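Local coordinates for protein putative 4-Hydroxy-2-oxoglutarate aldolase / 2-dehydro-3-deoxyphosphogluconate aldolase (Yersinia enterocolitica, PDB 3LM7) that is probably an aldolase-type enzyme built on a TIM-barrel fold, at residues S23-H37 / N231-K245. Sequence-based numbering, arbitrary orientation.
Sequences SKDNARAIYQAAEGH and NTRPEDVKTLLDIVK
Asn26 meets Thr232 through both ends of its carboxamide. Asn26 OD1 accepts from Thr232 N at 3.0 Å, in a bent bond tilted from the carbonyl plane, while Asn26 ND2 gives to Thr232 O at 2.9 Å, in the carbonyl plane on a lone pair. CG lies anti to the backbone N (chi1 -176°), which carries the amide out to the backbone of Thr232; a carboxamide suits the place, offering acceptor and donor side by side to one residue's N-H and C=O. OD1 also accepts from Gly22 N, and the amide of Asn231 stacks on that of Asn26, their planes 22° apart.

Beyond it, helix 24-33 and residues 234-245 of helix 234-247 run in roughly the same direction, 24° apart, with axes approaching to 8.5 Å. Such closeness suits small residues: Ala33 CB reaches Pro234 O at 3.4 Å, and Val237 CG1 rests against Ala34 CB at 3.8 Å. Leu241 CD2 covers the Schellman turn that ends helix 24-33.

The far end is more open: exposed Glu35 and the long chain of Lys245 meet OE1 to NZ at 2.7 Å. Solvent would probably weaken this salt bridge, so specificity rests mainly on the buried Asn26 amide and close apolar packing.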
loop_
_atom_site.group_PDB
_atom_site.type_symbol
_atom_site.label_atom_id
_atom_site.label_comp_id
_atom_site.label_asym_id
_atom_site.label_seq_id
_atom_site.Cartn_x
_atom_site.Cartn_y
_atom_site.Cartn_z
ATOM N N SER A 23 -25.692 19.204 4.159
ATOM C CA SER A 23 -25.586 20.634 4.535
ATOM C C SER A 23 -24.185 20.871 5.095
ATOM O O SER A 23 -23.467 19.905 5.385
ATOM C CB SER A 23 -26.614 20.970 5.641
ATOM O OG SER A 23 -26.252 20.399 6.895
ATOM N N LYS A 24 -23.783 22.129 5.291
ATOM C CA LYS A 24 -22.469 22.377 5.932
ATOM C C LYS A 24 -22.371 21.875 7.363
ATOM O O LYS A 24 -21.347 21.290 7.764
ATOM C CB LYS A 24 -22.143 23.891 5.866
ATOM C CG LYS A 24 -21.717 24.304 4.464
ATOM C CD LYS A 24 -21.733 25.826 4.338
ATOM C CE LYS A 24 -21.457 26.236 2.927
ATOM N NZ LYS A 24 -22.611 26.206 2.072
ATOM N N ASP A 25 -23.429 22.095 8.147
ATOM C CA ASP A 25 -23.459 21.584 9.544
ATOM C C ASP A 25 -23.373 20.048 9.458
ATOM O O ASP A 25 -22.748 19.419 10.266
ATOM C CB ASP A 25 -24.786 21.919 10.300
ATOM C CG ASP A 25 -24.947 23.397 10.628
ATOM O OD1 ASP A 25 -23.923 24.078 10.757
ATOM O OD2 ASP A 25 -26.112 23.888 10.713
ATOM N N ASN A 26 -24.019 19.456 8.476
ATOM C CA ASN A 26 -23.981 17.966 8.369
ATOM C C ASN A 26 -22.566 17.496 8.059
ATOM O O ASN A 26 -22.083 16.510 8.639
ATOM C CB ASN A 26 -25.009 17.469 7.326
ATOM C CG ASN A 26 -25.091 15.924 7.242
ATOM O OD1 ASN A 26 -25.275 15.357 6.156
ATOM N ND2 ASN A 26 -24.945 15.250 8.397
ATOM N N ALA A 27 -21.892 18.194 7.126
ATOM C CA ALA A 27 -20.492 17.846 6.833
ATOM C C ALA A 27 -19.643 17.875 8.126
ATOM O O ALA A 27 -18.875 16.967 8.422
ATOM C CB ALA A 27 -19.910 18.813 5.757
ATOM N N ARG A 28 -19.775 18.944 8.919
ATOM C CA ARG A 28 -19.000 19.023 10.189
ATOM C C ARG A 28 -19.276 17.830 11.113
ATOM O O ARG A 28 -18.339 17.237 11.694
ATOM C CB ARG A 28 -19.298 20.375 10.881
ATOM C CG ARG A 28 -18.358 20.807 12.012
ATOM C CD ARG A 28 -18.929 22.143 12.607
ATOM N NE ARG A 28 -19.955 22.654 11.679
ATOM C CZ ARG A 28 -19.981 23.868 11.135
ATOM N NH1 ARG A 28 -19.053 24.776 11.454
ATOM N NH2 ARG A 28 -20.965 24.179 10.293
ATOM N N ALA A 29 -20.556 17.486 11.262
ATOM C CA ALA A 29 -20.982 16.406 12.176
ATOM C C ALA A 29 -20.412 15.079 11.675
ATOM O O ALA A 29 -20.013 14.213 12.483
ATOM C CB ALA A 29 -22.506 16.352 12.171
ATOM N N ILE A 30 -20.460 14.884 10.340
ATOM C CA ILE A 30 -19.943 13.633 9.717
ATOM C C ILE A 30 -18.457 13.512 9.982
ATOM O O ILE A 30 -17.970 12.462 10.353
ATOM C CB ILE A 30 -20.143 13.676 8.144
ATOM C CG1 ILE A 30 -21.628 13.574 7.783
ATOM C CG2 ILE A 30 -19.232 12.663 7.481
ATOM C CD1 ILE A 30 -21.979 13.955 6.344
ATOM N N TYR A 31 -17.726 14.604 9.736
ATOM C CA TYR A 31 -16.271 14.623 9.897
ATOM C C TYR A 31 -15.875 14.334 11.348
ATOM O O TYR A 31 -14.952 13.549 11.624
ATOM C CB TYR A 31 -15.729 16.008 9.438
ATOM C CG TYR A 31 -14.246 16.071 9.365
ATOM C CD1 TYR A 31 -13.527 15.331 8.391
ATOM C CD2 TYR A 31 -13.540 16.900 10.219
ATOM C CE1 TYR A 31 -12.121 15.438 8.297
ATOM C CE2 TYR A 31 -12.170 17.014 10.133
ATOM C CZ TYR A 31 -11.455 16.278 9.191
ATOM O OH TYR A 31 -10.078 16.409 9.194
ATOM N N GLN A 32 -16.633 14.919 12.281
ATOM C CA GLN A 32 -16.435 14.603 13.659
ATOM C C GLN A 32 -16.665 13.131 13.934
ATOM O O GLN A 32 -15.851 12.491 14.584
ATOM C CB GLN A 32 -17.414 15.414 14.558
ATOM C CG GLN A 32 -17.162 15.101 16.060
ATOM C CD GLN A 32 -17.931 15.995 16.986
ATOM O OE1 GLN A 32 -19.139 16.212 16.812
ATOM N NE2 GLN A 32 -17.252 16.495 18.000
ATOM N N ALA A 33 -17.793 12.611 13.482
ATOM C CA ALA A 33 -18.222 11.238 13.835
ATOM C C ALA A 33 -17.254 10.207 13.260
ATOM O O ALA A 33 -16.970 9.150 13.855
ATOM C CB ALA A 33 -19.622 10.998 13.370
ATOM N N ALA A 34 -16.690 10.534 12.101
ATOM C CA ALA A 34 -15.668 9.634 11.524
ATOM C C ALA A 34 -14.267 9.802 12.118
ATOM O O ALA A 34 -13.313 9.108 11.667
ATOM C CB ALA A 34 -15.603 9.892 9.969
ATOM N N GLU A 35 -14.084 10.739 13.064
ATOM C CA GLU A 35 -12.725 11.038 13.584
ATOM C C GLU A 35 -11.805 11.453 12.424
ATOM O O GLU A 35 -10.622 11.114 12.426
ATOM C CB GLU A 35 -12.121 9.845 14.354
ATOM C CG GLU A 35 -12.981 9.609 15.657
ATOM C CD GLU A 35 -12.602 8.425 16.478
ATOM O OE1 GLU A 35 -11.611 7.714 16.205
ATOM O OE2 GLU A 35 -13.348 8.215 17.440
ATOM N N GLY A 36 -12.386 12.182 11.463
ATOM C CA GLY A 36 -11.674 12.606 10.268
ATOM C C GLY A 36 -11.430 11.565 9.164
ATOM O O GLY A 36 -10.931 11.964 8.108
ATOM N N HIS A 37 -11.749 10.282 9.389
ATOM C CA HIS A 37 -11.457 9.213 8.390
ATOM C C HIS A 37 -12.600 9.091 7.344
ATOM O O HIS A 37 -13.192 8.010 7.125
ATOM C CB HIS A 37 -11.195 7.849 9.065
ATOM C CG HIS A 37 -10.112 7.908 10.088
ATOM N ND1 HIS A 37 -8.799 8.209 9.774
ATOM C CD2 HIS A 37 -10.154 7.738 11.436
ATOM C CE1 HIS A 37 -8.078 8.220 10.890
ATOM N NE2 HIS A 37 -8.884 7.962 11.907
ATOM N N ASN A 231 -29.883 14.556 5.243
ATOM C CA ASN A 231 -28.609 14.512 5.955
ATOM C C ASN A 231 -28.149 13.102 6.268
ATOM O O ASN A 231 -28.918 12.241 6.758
ATOM C CB ASN A 231 -28.669 15.298 7.283
ATOM C CG ASN A 231 -28.743 16.824 7.105
ATOM O OD1 ASN A 231 -28.485 17.406 6.032
ATOM N ND2 ASN A 231 -28.996 17.482 8.206
ATOM N N THR A 232 -26.869 12.861 6.020
ATOM C CA THR A 232 -26.256 11.600 6.446
ATOM C C THR A 232 -26.255 11.510 7.969
ATOM O O THR A 232 -25.829 12.481 8.638
ATOM C CB THR A 232 -24.797 11.465 5.867
ATOM O OG1 THR A 232 -24.895 11.335 4.431
ATOM C CG2 THR A 232 -24.076 10.284 6.451
ATOM N N ARG A 233 -26.690 10.374 8.508
ATOM C CA ARG A 233 -26.797 10.206 9.958
ATOM C C ARG A 233 -25.434 10.097 10.597
ATOM O O ARG A 233 -24.732 9.119 10.342
ATOM C CB ARG A 233 -27.618 8.969 10.307
ATOM C CG ARG A 233 -29.114 9.099 9.944
ATOM C CD ARG A 233 -29.885 7.780 10.340
ATOM N NE ARG A 233 -31.077 7.660 9.509
ATOM C CZ ARG A 233 -31.186 6.926 8.412
ATOM N NH1 ARG A 233 -30.194 6.170 8.023
ATOM N NH2 ARG A 233 -32.334 6.941 7.722
ATOM N N PRO A 234 -25.044 11.073 11.445
ATOM C CA PRO A 234 -23.723 10.952 12.077
ATOM C C PRO A 234 -23.600 9.709 12.911
ATOM O O PRO A 234 -22.500 9.159 12.983
ATOM C CB PRO A 234 -23.558 12.262 12.886
ATOM C CG PRO A 234 -24.514 13.211 12.169
ATOM C CD PRO A 234 -25.656 12.393 11.697
ATOM N N GLU A 235 -24.697 9.187 13.483
ATOM C CA GLU A 235 -24.536 7.935 14.245
ATOM C C GLU A 235 -24.261 6.674 13.327
ATOM O O GLU A 235 -23.587 5.688 13.748
ATOM C CB GLU A 235 -25.737 7.692 15.168
ATOM C CG GLU A 235 -27.120 7.511 14.453
ATOM C CD GLU A 235 -27.853 8.836 14.048
ATOM O OE1 GLU A 235 -27.218 9.946 13.901
ATOM O OE2 GLU A 235 -29.104 8.741 13.808
ATOM N N ASP A 236 -24.763 6.743 12.090
ATOM C CA ASP A 236 -24.464 5.694 11.086
ATOM C C ASP A 236 -22.965 5.768 10.671
ATOM O O ASP A 236 -22.332 4.775 10.373
ATOM C CB ASP A 236 -25.383 5.811 9.864
ATOM C CG ASP A 236 -26.841 5.370 10.150
ATOM O OD1 ASP A 236 -27.149 5.016 11.307
ATOM O OD2 ASP A 236 -27.661 5.419 9.211
ATOM N N VAL A 237 -22.422 6.971 10.632
ATOM C CA VAL A 237 -21.018 7.132 10.321
ATOM C C VAL A 237 -20.194 6.559 11.473
ATOM O O VAL A 237 -19.177 5.869 11.275
ATOM C CB VAL A 237 -20.715 8.655 10.044
ATOM C CG1 VAL A 237 -19.240 8.931 10.002
ATOM C CG2 VAL A 237 -21.365 9.085 8.758
ATOM N N LYS A 238 -20.597 6.841 12.708
ATOM C CA LYS A 238 -19.864 6.193 13.852
ATOM C C LYS A 238 -19.895 4.640 13.780
ATOM O O LYS A 238 -18.875 3.982 14.086
ATOM C CB LYS A 238 -20.404 6.726 15.181
ATOM C CG LYS A 238 -19.433 6.582 16.310
ATOM C CD LYS A 238 -19.749 5.383 17.073
ATOM C CE LYS A 238 -18.937 5.374 18.393
ATOM N NZ LYS A 238 -19.347 4.095 19.086
ATOM N N THR A 239 -21.047 4.056 13.415
ATOM C CA THR A 239 -21.195 2.603 13.339
ATOM C C THR A 239 -20.212 2.077 12.249
ATOM O O THR A 239 -19.538 1.038 12.409
ATOM C CB THR A 239 -22.667 2.211 12.942
ATOM O OG1 THR A 239 -23.553 2.635 13.981
ATOM C CG2 THR A 239 -22.838 0.722 12.739
ATOM N N LEU A 240 -20.144 2.802 11.132
ATOM C CA LEU A 240 -19.147 2.463 10.087
ATOM C C LEU A 240 -17.710 2.547 10.569
ATOM O O LEU A 240 -16.926 1.598 10.402
ATOM C CB LEU A 240 -19.338 3.361 8.853
ATOM C CG LEU A 240 -20.669 3.091 8.166
ATOM C CD1 LEU A 240 -21.030 4.278 7.161
ATOM C CD2 LEU A 240 -20.783 1.705 7.468
ATOM N N LEU A 241 -17.340 3.692 11.157
ATOM C CA LEU A 241 -16.016 3.803 11.777
ATOM C C LEU A 241 -15.673 2.599 12.688
ATOM O O LEU A 241 -14.573 2.007 12.586
ATOM C CB LEU A 241 -15.911 5.113 12.583
ATOM C CG LEU A 241 -14.486 5.416 13.076
ATOM C CD1 LEU A 241 -13.404 5.479 11.931
ATOM C CD2 LEU A 241 -14.494 6.696 13.977
ATOM N N ASP A 242 -16.579 2.263 13.631
ATOM C CA ASP A 242 -16.318 1.157 14.523
ATOM C C ASP A 242 -16.037 -0.157 13.754
ATOM O O ASP A 242 -15.164 -0.934 14.162
ATOM C CB ASP A 242 -17.495 0.936 15.493
ATOM C CG ASP A 242 -17.620 2.031 16.537
ATOM O OD1 ASP A 242 -16.669 2.786 16.701
ATOM O OD2 ASP A 242 -18.708 2.156 17.155
ATOM N N ILE A 243 -16.770 -0.437 12.669
ATOM C CA ILE A 243 -16.448 -1.634 11.854
ATOM C C ILE A 243 -15.026 -1.514 11.256
ATOM O O ILE A 243 -14.196 -2.466 11.277
ATOM C CB ILE A 243 -17.494 -1.811 10.696
ATOM C CG1 ILE A 243 -18.867 -2.154 11.310
ATOM C CG2 ILE A 243 -17.053 -2.921 9.699
ATOM C CD1 ILE A 243 -20.029 -2.058 10.301
ATOM N N VAL A 244 -14.725 -0.328 10.728
ATOM C CA VAL A 244 -13.399 -0.110 10.141
ATOM C C VAL A 244 -12.309 -0.416 11.214
ATOM O O VAL A 244 -11.350 -1.186 10.973
ATOM C CB VAL A 244 -13.261 1.315 9.615
ATOM C CG1 VAL A 244 -11.789 1.595 9.223
ATOM C CG2 VAL A 244 -14.272 1.545 8.357
ATOM N N LYS A 245 -12.484 0.137 12.427
ATOM C CA LYS A 245 -11.476 -0.104 13.467
ATOM C C LYS A 245 -11.370 -1.571 13.844
ATOM O O LYS A 245 -10.289 -2.065 14.258
ATOM C CB LYS A 245 -11.824 0.699 14.745
ATOM C CG LYS A 245 -11.595 2.159 14.561
ATOM C CD LYS A 245 -12.003 2.916 15.845
ATOM C CE LYS A 245 -11.673 4.388 15.665
ATOM N NZ LYS A 245 -11.835 5.100 16.985
HETATM O O HOH W 1 -28.264 20.491 8.416
#